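Local coordinates for Zn-dependent hydrolase, glyoxylase (Echinicola vietnamensis, PDB 6T5K), which probably hydrolyses beta-lactam antibiotics to substituted beta-amino acids, as a monomeric class B metallo-beta-lactamase with two zinc ions bound in its active site, at residues L183-G188 with E200-T205; P214-V219 with T230-T235. All blocks are in the same frame, centred on the assembly; numbering follows the deposited sequence.

Interaction 1. Residues L183-G188 with E200-T205; sequences LIKANG and EAWPVT
The indole of Trp202 reaches from helix 201-212 to the backbone of Leu183, in the loop just after zinc ligand Cys182. One hydrogen bond joins the two segments. Trp202 NE1 donates to Leu183 O at 2.7 Å. The bond is short but bent, with an N-H...O angle of 143°. It lies in the carbonyl plane and uses a lone pair of the oxygen. The oxygen sits 17° out of the indole plane. The bond helps to fix the rotation of the ring and satisfies a buried carbonyl.

A CH-pi contact adds to this bond. Leu183 CD1 lies over one face of the indole, 4.0 Å from the centroid of the five-membered ring. With chi1 at 179°, CG of Leu183 turns away from the backbone N and brings CD1 over the ring. The same residue therefore holds the pyrrole part of the indole twice, by its carbonyl and by its methyl.

The remaining contacts are apolar. Leu183 CD2 meets the methyl CG2 of Thr205 at 4.0 Å, one turn further along the helix. The Lys185 chain bends at chi2 and runs across the Trp202 side chain, roughly perpendicular to it in direction. Its CE comes within 3.9 Å of Trp202 CZ2, on the benzene part of the ring. The polar ends of Lys185 and Thr205 have partners elsewhere: Lys185 NZ is hydrogen-bonded to Lys191 O and Thr205 OG1 to Glu161 O.

The contact ties the loop after strand 177-181 to helix 201-212. Trp202 also touches zinc ligand His163 and so belongs to the second shell of the metal site. Its ring stacks with Phe239 of helix 230-239, and Leu183 packs on Ile209 further along helix 201-212.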
loop_
_atom_site.group_PDB
_atom_site.type_symbol
_atom_site.label_atom_id
_atom_site.label_comp_id
_atom_site.label_asym_id
_atom_site.label_seq_id
_atom_site.Cartn_x
_atom_site.Cartn_y
_atom_site.Cartn_z
ATOM N N LEU A 183 -0.699 -1.752 -8.379
ATOM C CA LEU A 183 -0.773 -1.023 -9.640
ATOM C C LEU A 183 0.600 -0.642 -10.149
ATOM O O LEU A 183 0.759 -0.432 -11.357
ATOM C CB LEU A 183 -1.579 0.256 -9.392
ATOM C CG LEU A 183 -1.839 1.271 -10.490
ATOM C CD1 LEU A 183 -2.653 0.671 -11.581
ATOM C CD2 LEU A 183 -2.512 2.469 -9.827
ATOM N N ILE A 184 1.585 -0.508 -9.258
ATOM C CA ILE A 184 2.938 -0.136 -9.642
ATOM C C ILE A 184 3.857 -1.333 -9.462
ATOM O O ILE A 184 3.846 -1.973 -8.404
ATOM C CB ILE A 184 3.453 1.079 -8.857
ATOM C CG1 ILE A 184 2.504 2.284 -9.043
ATOM C CG2 ILE A 184 4.913 1.386 -9.250
ATOM C CD1 ILE A 184 2.256 2.655 -10.491
ATOM N N LYS A 185 4.633 -1.636 -10.508
ATOM C CA LYS A 185 5.611 -2.713 -10.503
ATOM C C LYS A 185 6.997 -2.226 -10.115
ATOM O O LYS A 185 7.380 -1.086 -10.388
ATOM C CB LYS A 185 5.710 -3.379 -11.873
ATOM C CG LYS A 185 4.395 -3.927 -12.350
ATOM C CD LYS A 185 3.824 -4.932 -11.374
ATOM C CE LYS A 185 2.620 -5.676 -11.991
ATOM N NZ LYS A 185 2.056 -6.669 -11.090
ATOM N N ALA A 186 7.742 -3.099 -9.436
ATOM C CA ALA A 186 9.161 -2.859 -9.226
ATOM C C ALA A 186 9.878 -2.777 -10.565
ATOM O O ALA A 186 9.456 -3.382 -11.554
ATOM C CB ALA A 186 9.767 -3.985 -8.388
ATOM N N ASN A 187 10.993 -2.043 -10.580
ATOM C CA ASN A 187 11.776 -1.901 -11.798
ATOM C C ASN A 187 12.213 -3.281 -12.296
ATOM O O ASN A 187 12.776 -4.083 -11.546
ATOM C CB ASN A 187 12.996 -1.008 -11.551
ATOM C CG ASN A 187 13.597 -0.469 -12.837
ATOM O OD1 ASN A 187 12.918 -0.345 -13.862
ATOM N ND2 ASN A 187 14.874 -0.135 -12.782
ATOM N N GLY A 188 11.935 -3.566 -13.567
ATOM C CA GLY A 188 12.298 -4.825 -14.168
ATOM C C GLY A 188 11.377 -5.985 -13.835
ATOM O O GLY A 188 11.625 -7.101 -14.319
ATOM N N GLU A 200 -5.801 -2.462 -20.551
ATOM C CA GLU A 200 -5.987 -1.289 -21.403
ATOM C C GLU A 200 -5.915 -0.021 -20.586
ATOM O O GLU A 200 -5.255 0.944 -20.985
ATOM C CB GLU A 200 -7.336 -1.372 -22.105
ATOM C CG GLU A 200 -7.401 -2.457 -23.162
ATOM C CD GLU A 200 -7.465 -3.864 -22.622
ATOM O OE1 GLU A 200 -8.166 -4.075 -21.620
ATOM O OE2 GLU A 200 -6.832 -4.771 -23.251
ATOM N N ALA A 201 -6.550 -0.025 -19.412
ATOM C CA ALA A 201 -6.565 1.173 -18.582
ATOM C C ALA A 201 -5.227 1.406 -17.914
ATOM O O ALA A 201 -4.888 2.549 -17.616
ATOM C CB ALA A 201 -7.630 1.052 -17.499
ATOM N N TRP A 202 -4.506 0.331 -17.598
ATOM C CA TRP A 202 -3.342 0.408 -16.717
ATOM C C TRP A 202 -2.349 1.484 -17.105
ATOM O O TRP A 202 -2.002 2.304 -16.242
ATOM C CB TRP A 202 -2.679 -0.975 -16.691
ATOM C CG TRP A 202 -1.820 -1.254 -15.485
ATOM C CD1 TRP A 202 -0.991 -0.378 -14.806
ATOM C CD2 TRP A 202 -1.669 -2.520 -14.830
ATOM N NE1 TRP A 202 -0.348 -1.031 -13.781
ATOM C CE2 TRP A 202 -0.766 -2.334 -13.757
ATOM C CE3 TRP A 202 -2.234 -3.786 -15.025
ATOM C CZ2 TRP A 202 -0.405 -3.371 -12.910
ATOM C CZ3 TRP A 202 -1.854 -4.802 -14.189
ATOM C CH2 TRP A 202 -0.969 -4.588 -13.143
ATOM N N PRO A 203 -1.862 1.559 -18.348
ATOM C CA PRO A 203 -0.867 2.599 -18.644
ATOM C C PRO A 203 -1.462 3.992 -18.558
ATOM O O PRO A 203 -0.739 4.947 -18.231
ATOM C CB PRO A 203 -0.401 2.277 -20.070
ATOM C CG PRO A 203 -1.518 1.494 -20.695
ATOM C CD PRO A 203 -2.123 0.691 -19.514
ATOM N N VAL A 204 -2.741 4.140 -18.906
ATOM C CA VAL A 204 -3.401 5.438 -18.821
ATOM C C VAL A 204 -3.461 5.897 -17.371
ATOM O O VAL A 204 -3.163 7.051 -17.053
ATOM C CB VAL A 204 -4.806 5.355 -19.447
ATOM C CG1 VAL A 204 -5.585 6.669 -19.299
ATOM C CG2 VAL A 204 -4.710 4.961 -20.918
ATOM N N THR A 205 -3.898 5.005 -16.476
ATOM C CA THR A 205 -3.920 5.300 -15.047
ATOM C C THR A 205 -2.545 5.679 -14.526
ATOM O O THR A 205 -2.399 6.668 -13.799
ATOM C CB THR A 205 -4.446 4.058 -14.339
ATOM O OG1 THR A 205 -5.772 3.812 -14.827
ATOM C CG2 THR A 205 -4.428 4.236 -12.825
#

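Interaction 2. Residues P214-V219 with T230-T235; sequences PNLRLV and TLLHYT
Val219 CG1 packs against both Leu231 and Leu232, two successive residues of helix 230-239. This is strand-to-helix packing in the alpha-beta-beta-alpha sandwich of the metallo-beta-lactamases: helix 230-239 covers a face of the five-stranded sheet at its edge strand 218-221. The valine methyl is 3.9 Å from Leu231 CB and 4.0 Å from Leu232 CD2. The side chain of Val219 leaves the backbone toward the helix, and chi1 of 176° sets CG1 opposite the backbone N, where it meets both leucines. Leu231 CD2 also reaches back to the strand, 3.5 Å from Val219 O.

A second apolar contact lies further back along the chain. Leu216 CD1 meets Leu232 CD1 at 3.8 Å, and the two side chains lie nearly perpendicular. Leu232 thus uses one methyl for each partner, CD1 for Leu216 and CD2 for Val219. All four side chains are buried.

The next shell holds both sides in place. Backbone hydrogen bonding between Leu218 and Leu178 joins strand 218-221 to its parallel neighbour 177-181. Leu178 of that strand also touches both Leu216 and Leu232. Ile209 of helix 201-212 packs on Leu232 as well.

Within helix 230-239, Leu231 O accepts two bonds from one residue. Thr235 N and Thr235 OG1 come from opposite faces of the carbonyl plane. The OG1 bond is 2.8 Å long, and its donor is tilted 24° from that plane.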
loop_
_atom_site.group_PDB
_atom_site.type_symbol
_atom_site.label_atom_id
_atom_site.label_comp_id
_atom_site.label_asym_id
_atom_site.label_seq_id
_atom_site.Cartn_x
_atom_site.Cartn_y
_atom_site.Cartn_z
ATOM N N PRO A 214 4.894 14.737 -10.263
ATOM C CA PRO A 214 6.181 14.773 -10.964
ATOM C C PRO A 214 7.384 14.904 -10.058
ATOM O O PRO A 214 8.508 14.626 -10.504
ATOM C CB PRO A 214 6.052 16.001 -11.875
ATOM C CG PRO A 214 5.027 16.867 -11.150
ATOM C CD PRO A 214 4.040 15.883 -10.574
ATOM N N ASN A 215 7.182 15.249 -8.791
ATOM C CA ASN A 215 8.289 15.484 -7.883
ATOM C C ASN A 215 8.566 14.314 -6.963
ATOM O O ASN A 215 9.378 14.449 -6.044
ATOM C CB ASN A 215 8.032 16.737 -7.050
ATOM C CG ASN A 215 7.717 17.934 -7.915
ATOM O OD1 ASN A 215 6.651 18.571 -7.792
ATOM N ND2 ASN A 215 8.603 18.200 -8.865
ATOM N N LEU A 216 7.934 13.168 -7.194
ATOM C CA LEU A 216 8.146 12.031 -6.314
ATOM C C LEU A 216 9.625 11.688 -6.204
ATOM O O LEU A 216 10.357 11.644 -7.201
ATOM C CB LEU A 216 7.392 10.814 -6.815
ATOM C CG LEU A 216 5.896 10.884 -6.562
ATOM C CD1 LEU A 216 5.213 9.783 -7.356
ATOM C CD2 LEU A 216 5.595 10.755 -5.086
ATOM N N ARG A 217 10.025 11.315 -4.989
ATOM C CA ARG A 217 11.365 10.824 -4.723
ATOM C C ARG A 217 11.416 9.342 -4.453
ATOM O O ARG A 217 12.451 8.724 -4.698
ATOM C CB ARG A 217 11.978 11.558 -3.527
ATOM C CG ARG A 217 12.091 13.023 -3.803
ATOM C CD ARG A 217 13.114 13.711 -2.958
ATOM N NE ARG A 217 12.635 13.901 -1.603
ATOM C CZ ARG A 217 11.859 14.908 -1.200
ATOM N NH1 ARG A 217 11.439 15.819 -2.059
ATOM N NH2 ARG A 217 11.505 15.002 0.078
ATOM N N LEU A 218 10.331 8.773 -3.939
ATOM C CA LEU A 218 10.307 7.368 -3.565
ATOM C C LEU A 218 8.964 6.792 -3.971
ATOM O O LEU A 218 7.919 7.379 -3.667
ATOM C CB LEU A 218 10.526 7.178 -2.050
ATOM C CG LEU A 218 10.535 5.740 -1.493
ATOM C CD1 LEU A 218 11.765 4.989 -1.913
ATOM C CD2 LEU A 218 10.435 5.837 0.013
ATOM N N VAL A 219 9.007 5.644 -4.652
ATOM C CA VAL A 219 7.818 4.924 -5.095
ATOM C C VAL A 219 7.925 3.502 -4.566
ATOM O O VAL A 219 8.923 2.814 -4.825
ATOM C CB VAL A 219 7.713 4.930 -6.634
ATOM C CG1 VAL A 219 6.539 4.092 -7.122
ATOM C CG2 VAL A 219 7.569 6.354 -7.139
ATOM N N THR A 230 11.397 6.156 -11.531
ATOM C CA THR A 230 11.620 5.107 -12.522
ATOM C C THR A 230 10.489 4.083 -12.507
ATOM O O THR A 230 10.077 3.584 -13.554
ATOM C CB THR A 230 12.939 4.400 -12.198
ATOM O OG1 THR A 230 14.023 5.330 -12.301
ATOM C CG2 THR A 230 13.205 3.252 -13.129
ATOM N N LEU A 231 10.014 3.707 -11.319
ATOM C CA LEU A 231 9.021 2.637 -11.251
ATOM C C LEU A 231 7.747 2.994 -11.990
ATOM O O LEU A 231 7.096 2.111 -12.571
ATOM C CB LEU A 231 8.676 2.301 -9.807
ATOM C CG LEU A 231 9.600 1.272 -9.146
ATOM C CD1 LEU A 231 11.002 1.817 -9.070
ATOM C CD2 LEU A 231 9.156 0.901 -7.756
ATOM N N LEU A 232 7.359 4.272 -11.955
ATOM C CA LEU A 232 6.161 4.696 -12.666
ATOM C C LEU A 232 6.362 4.577 -14.161
ATOM O O LEU A 232 5.489 4.071 -14.864
ATOM C CB LEU A 232 5.807 6.135 -12.320
ATOM C CG LEU A 232 5.494 6.406 -10.852
ATOM C CD1 LEU A 232 5.070 7.892 -10.652
ATOM C CD2 LEU A 232 4.431 5.458 -10.277
ATOM N N HIS A 233 7.502 5.037 -14.649
ATOM C CA HIS A 233 7.794 4.958 -16.074
ATOM C C HIS A 233 7.948 3.520 -16.526
ATOM O O HIS A 233 7.456 3.151 -17.599
ATOM C CB HIS A 233 9.034 5.777 -16.362
ATOM C CG HIS A 233 8.885 7.213 -15.995
ATOM N ND1 HIS A 233 9.925 7.972 -15.502
ATOM C CD2 HIS A 233 7.800 8.022 -16.013
ATOM C CE1 HIS A 233 9.489 9.202 -15.273
ATOM N NE2 HIS A 233 8.198 9.248 -15.555
ATOM N N TYR A 234 8.635 2.706 -15.726
ATOM C CA TYR A 234 8.762 1.291 -16.026
ATOM C C TYR A 234 7.398 0.623 -16.141
ATOM O O TYR A 234 7.147 -0.146 -17.073
ATOM C CB TYR A 234 9.574 0.595 -14.933
ATOM C CG TYR A 234 9.633 -0.879 -15.223
ATOM C CD1 TYR A 234 10.452 -1.362 -16.229
ATOM C CD2 TYR A 234 8.840 -1.780 -14.527
ATOM C CE1 TYR A 234 10.467 -2.711 -16.537
ATOM C CE2 TYR A 234 8.823 -3.116 -14.843
ATOM C CZ TYR A 234 9.635 -3.582 -15.843
ATOM O OH TYR A 234 9.640 -4.928 -16.147
ATOM N N THR A 235 6.502 0.921 -15.200
ATOM C CA THR A 235 5.201 0.268 -15.187
ATOM C C THR A 235 4.369 0.696 -16.378
ATOM O O THR A 235 3.722 -0.136 -17.019
ATOM C CB THR A 235 4.456 0.592 -13.896
ATOM O OG1 THR A 235 5.216 0.084 -12.793
ATOM C CG2 THR A 235 3.110 -0.053 -13.882
#

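Overall arrangement
Interactions 1 and 2 have centres 11 Å apart and touch directly. Lys185 N probably donates to Thr235 OG1 at 2.9 Å, so the loop of interaction 1 is fastened to the helix of interaction 2. Lys185 O also packs on Leu231 CG at 3.5 Å. Ile184 fills in between, touching Val206, Val219 and Leu232. Interaction 1 is nearer the active site: Trp202 lies about 4 Å from His163, side chain to side chain, against about 10 Å from Leu231 to His223 in interaction 2. The side chain of Lys185 is about 7 Å from a zinc ion, and that of Leu231 about 13 Å.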